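Local coordinates for protein endo-beta-1,4-mannanase (Alicyclobacillus acidocaldarius, PDB 4CD7) that probably hydrolyses internal beta-1,4-linked mannosidic bonds in mannans, as a family 113 glycoside hydrolase, at residues 178-183 with 197-202. Numbering follows the deposited sequence.
With MAN (alpha-D-mannopyranose), chain C; BMA (beta-D-mannopyranose), chain B.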
ATOM      1  N   THR A 178       0.539  -5.185   9.398  1.00  9.19           N
ATOM      2  CA  THR A 178       1.712  -4.385   9.075  1.00  8.68           C
ATOM      3  C   THR A 178       1.395  -2.910   9.193  1.00  7.87           C
ATOM      4  O   THR A 178       0.236  -2.510   9.254  1.00  8.78           O
ATOM      5  CB  THR A 178       2.223  -4.708   7.646  1.00  9.64           C
ATOM      6  OG1 THR A 178       3.516  -4.133   7.446  1.00 10.56           O
ATOM      7  CG2 THR A 178       1.228  -4.207   6.560  1.00  9.57           C
ATOM      8  N   TYR A 179       2.440  -2.112   9.291  1.00  7.66           N
ATOM      9  CA  TYR A 179       2.375  -0.658   9.087  1.00  8.09           C
ATOM     10  C   TYR A 179       3.350  -0.371   7.939  1.00  7.68           C
ATOM     11  O   TYR A 179       4.473  -0.866   7.953  1.00  9.05           O
ATOM     12  CB  TYR A 179       2.776   0.135  10.365  1.00  7.77           C
ATOM     13  CG  TYR A 179       2.935   1.592  10.103  1.00  7.94           C
ATOM     14  CD1 TYR A 179       1.814   2.422   9.913  1.00 10.41           C
ATOM     15  CD2 TYR A 179       4.196   2.173   9.980  1.00  7.73           C
ATOM     16  CE1 TYR A 179       1.940   3.760   9.605  1.00 12.21           C
ATOM     17  CE2 TYR A 179       4.314   3.524   9.685  1.00  8.34           C
ATOM     18  CZ  TYR A 179       3.206   4.321   9.512  1.00 10.14           C
ATOM     19  OH  TYR A 179       3.358   5.667   9.175  1.00  9.70           O
ATOM     20  N   ASN A 180       2.903   0.471   7.005  1.00  7.65           N
ATOM     21  CA  ASN A 180       3.574   0.864   5.771  1.00  7.96           C
ATOM     22  C   ASN A 180       4.158   2.294   5.954  1.00  8.67           C
ATOM     23  O   ASN A 180       3.461   3.307   5.857  1.00  9.36           O
ATOM     24  CB  ASN A 180       2.503   0.743   4.660  1.00  9.68           C
ATOM     25  CG  ASN A 180       2.871   1.292   3.278  1.00 11.67           C
ATOM     26  OD1 ASN A 180       1.995   1.257   2.378  1.00 13.01           O
ATOM     27  ND2 ASN A 180       4.091   1.765   3.065  1.00 13.19           N
ATOM     28  N   CYS A 181       5.451   2.373   6.231  1.00  8.65           N
ATOM     29  CA  CYS A 181       6.129   3.680   6.369  1.00  9.24           C
ATOM     30  C   CYS A 181       6.594   4.163   5.005  1.00 10.18           C
ATOM     31  O   CYS A 181       6.612   3.392   4.031  1.00 11.03           O
ATOM     32  CB  CYS A 181       7.320   3.610   7.342  1.00  9.67           C
ATOM     33  SG  CYS A 181       8.768   2.720   6.730  1.00 10.26           S
ATOM     34  N   ASN A 182       6.942   5.442   4.922  1.00  9.60           N
ATOM     35  CA  ASN A 182       7.472   6.000   3.679  1.00  9.24           C
ATOM     36  C   ASN A 182       8.915   5.542   3.486  1.00 10.20           C
ATOM     37  O   ASN A 182       9.608   5.214   4.451  1.00 10.36           O
ATOM     38  CB  ASN A 182       7.395   7.532   3.672  1.00  8.80           C
ATOM     39  CG  ASN A 182       7.442   8.100   2.262  1.00  9.09           C
ATOM     40  OD1 ASN A 182       7.033   7.440   1.312  1.00  9.20           O
ATOM     41  ND2 ASN A 182       7.970   9.324   2.117  1.00 11.47           N
ATOM     42  N   HIS A 183       9.374   5.515   2.239  1.00 10.80           N
ATOM     43  CA  HIS A 183      10.792   5.262   2.001  1.00 10.36           C
ATOM     44  C   HIS A 183      11.585   6.273   2.813  1.00  9.63           C
ATOM     45  O   HIS A 183      11.229   7.475   2.888  1.00  9.58           O
ATOM     46  CB  HIS A 183      11.155   5.358   0.517  1.00 11.93           C
ATOM     47  CG  HIS A 183      10.775   6.655  -0.113  1.00 13.22           C
ATOM     48  ND1 HIS A 183      11.675   7.682  -0.271  1.00 16.31           N
ATOM     49  CD2 HIS A 183       9.596   7.107  -0.600  1.00 14.03           C
ATOM     50  CE1 HIS A 183      11.075   8.714  -0.830  1.00 18.88           C
ATOM     51  NE2 HIS A 183       9.808   8.395  -1.033  1.00 17.73           N
ATOM     52  N   LEU A 197       4.954  -7.609  10.495  1.00  8.96           N
ATOM     53  CA  LEU A 197       5.801  -7.385   9.316  1.00  9.16           C
ATOM     54  C   LEU A 197       6.102  -5.910   9.173  1.00  9.09           C
ATOM     55  O   LEU A 197       5.203  -5.077   9.258  1.00 10.82           O
ATOM     56  CB  LEU A 197       5.093  -7.844   8.018  1.00 10.13           C
ATOM     57  CG  LEU A 197       4.631  -9.293   8.042  1.00 12.67           C
ATOM     58  CD1 LEU A 197       3.579  -9.512   6.993  1.00 13.12           C
ATOM     59  CD2 LEU A 197       5.837 -10.190   7.815  1.00 14.98           C
ATOM     60  N   ILE A 198       7.366  -5.591   8.924  1.00  8.35           N
ATOM     61  CA  ILE A 198       7.794  -4.238   8.584  1.00  8.73           C
ATOM     62  C   ILE A 198       7.518  -3.998   7.104  1.00  9.84           C
ATOM     63  O   ILE A 198       7.846  -4.838   6.273  1.00 11.14           O
ATOM     64  CB  ILE A 198       9.311  -4.068   8.842  1.00 10.17           C
ATOM     65  CG1 ILE A 198       9.628  -4.273  10.320  1.00 10.89           C
ATOM     66  CG2 ILE A 198       9.807  -2.710   8.378  1.00 10.90           C
ATOM     67  CD1 ILE A 198      11.115  -4.432  10.667  1.00 12.13           C
ATOM     68  N   SER A 199       6.951  -2.848   6.747  1.00  9.86           N
ATOM     69  CA  SER A 199       6.749  -2.593   5.324  1.00  8.09           C
ATOM     70  C   SER A 199       6.934  -1.140   4.982  1.00  8.88           C
ATOM     71  O   SER A 199       6.771  -0.272   5.853  1.00  9.32           O
ATOM     72  CB  SER A 199       5.394  -3.126   4.813  1.00  8.42           C
ATOM     73  OG  SER A 199       4.275  -2.352   5.282  1.00  9.06           O
ATOM     74  N   SER A 200       7.332  -0.882   3.741  1.00  9.63           N
ATOM     75  CA  SER A 200       7.515   0.487   3.284  1.00  9.11           C
ATOM     76  C   SER A 200       7.031   0.742   1.867  1.00  8.73           C
ATOM     77  O   SER A 200       6.800  -0.182   1.085  1.00 10.28           O
ATOM     78  CB  SER A 200       8.976   0.940   3.405  1.00 10.24           C
ATOM     79  OG  SER A 200       9.809   0.182   2.550  1.00 12.70           O
ATOM     80  N   SER A 201       6.862   2.029   1.589  1.00 10.34           N
ATOM     81  CA  SER A 201       6.576   2.566   0.270  1.00 10.36           C
ATOM     82  C   SER A 201       7.919   2.846  -0.363  1.00 10.20           C
ATOM     83  O   SER A 201       8.473   3.956  -0.259  1.00 10.15           O
ATOM     84  CB  SER A 201       5.755   3.859   0.365  1.00 10.58           C
ATOM     85  OG  SER A 201       4.374   3.616   0.673  1.00 10.90           O
ATOM     86  N   ALA A 202       8.452   1.813  -0.995  1.00 11.17           N
ATOM     87  CA  ALA A 202       9.835   1.767  -1.402  1.00 11.12           C
ATOM     88  C   ALA A 202      10.117   2.397  -2.771  1.00 11.61           C
ATOM     89  O   ALA A 202      10.707   1.748  -3.652  1.00 12.16           O
ATOM     90  CB  ALA A 202      10.290   0.315  -1.404  1.00 11.51           C
TER
HETATM   91  C1  MAN C   1      10.351  13.447  -0.504  1.00 35.46           C
HETATM   92  C2  MAN C   1       9.833  12.103  -0.045  1.00 30.58           C
HETATM   93  C3  MAN C   1       8.605  11.817  -0.899  1.00 25.40           C
HETATM   94  C4  MAN C   1       7.568  12.928  -0.685  1.00 28.84           C
HETATM   95  C5  MAN C   1       8.157  14.349  -0.789  1.00 33.76           C
HETATM   96  C6  MAN C   1       7.206  15.361  -0.155  1.00 36.51           C
HETATM   97  O1  MAN C   1      11.289  13.424  -1.579  1.00 43.20           O
HETATM   98  O2  MAN C   1       9.517  12.137   1.352  1.00 27.28           O
HETATM   99  O3  MAN C   1       8.056  10.557  -0.594  1.00 22.56           O
HETATM  100  O4  MAN C   1       6.569  12.824  -1.676  1.00 22.95           O
HETATM  101  O5  MAN C   1       9.452  14.503  -0.189  1.00 36.70           O
HETATM  102  O6  MAN C   1       7.106  16.456  -1.023  1.00 41.84           O
HETATM  103  C1  BMA B   2       5.484  11.945  -1.368  1.00 26.02           C
HETATM  104  C2  BMA B   2       4.249  12.424  -2.134  1.00 28.86           C
HETATM  105  C3  BMA B   2       3.090  11.474  -1.870  1.00 28.32           C
HETATM  106  C4  BMA B   2       3.501  10.018  -2.071  1.00 26.49           C
HETATM  107  C5  BMA B   2       4.797   9.672  -1.348  1.00 24.91           C
HETATM  108  C6  BMA B   2       5.264   8.271  -1.701  1.00 21.99           C
HETATM  109  O2  BMA B   2       4.498  12.501  -3.543  1.00 31.60           O
HETATM  110  O3  BMA B   2       1.945  11.751  -2.686  1.00 29.39           O
HETATM  111  O4  BMA B   2       2.468   9.204  -1.516  1.00 26.10           O
HETATM  112  O5  BMA B   2       5.811  10.596  -1.711  1.00 24.85           O
HETATM  113  O6  BMA B   2       6.583   8.058  -1.192  1.00 22.68           O
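Strands 178-182 and 197-201 run parallel, their axes 36° apart, and between Asn180 and Asn182 they are joined by backbone hydrogen bonds from Cys181 N to Ser199 O (3.0 Å) and from Ser201 N to Cys181 O (2.8 Å). Thr178 donates OG1 to Leu197 O at 2.6 Å, from above the carbonyl plane; the torsion that swings OG1 away from its own backbone N (chi1 -168°) brings it there. Ser199 OG lies close to both Thr178 OG1 and Tyr179 O; a side chain this short suits the confined barrel interior. These are neighbouring strands, fifth and sixth, of a closed (beta/alpha)8 TIM barrel, whose C-terminal strand ends carry the sugar-binding cleft. Asparagine suits position 180 because one amide both donates and accepts: ND2 reaches across to Ser201 OG (3.0 Å), tilted somewhat from the amide plane, while OD1 accepts from Lys93; Ser201 OG also bonds to Glu151. Were Asn180 an alanine, Lys93 would probably lose this acceptor and Ser201 its amide donor. On the other face, Cys181 SG packs against Ser200 CB. At the strand end Asn182 likewise serves two sugars with one amide: OD1 accepts from O6 of the beta-mannose at 2.6 Å, and ND2 points almost straight (176°) at O3 of the alpha-mannose, which His183 NE2 also grips at 2.8 Å.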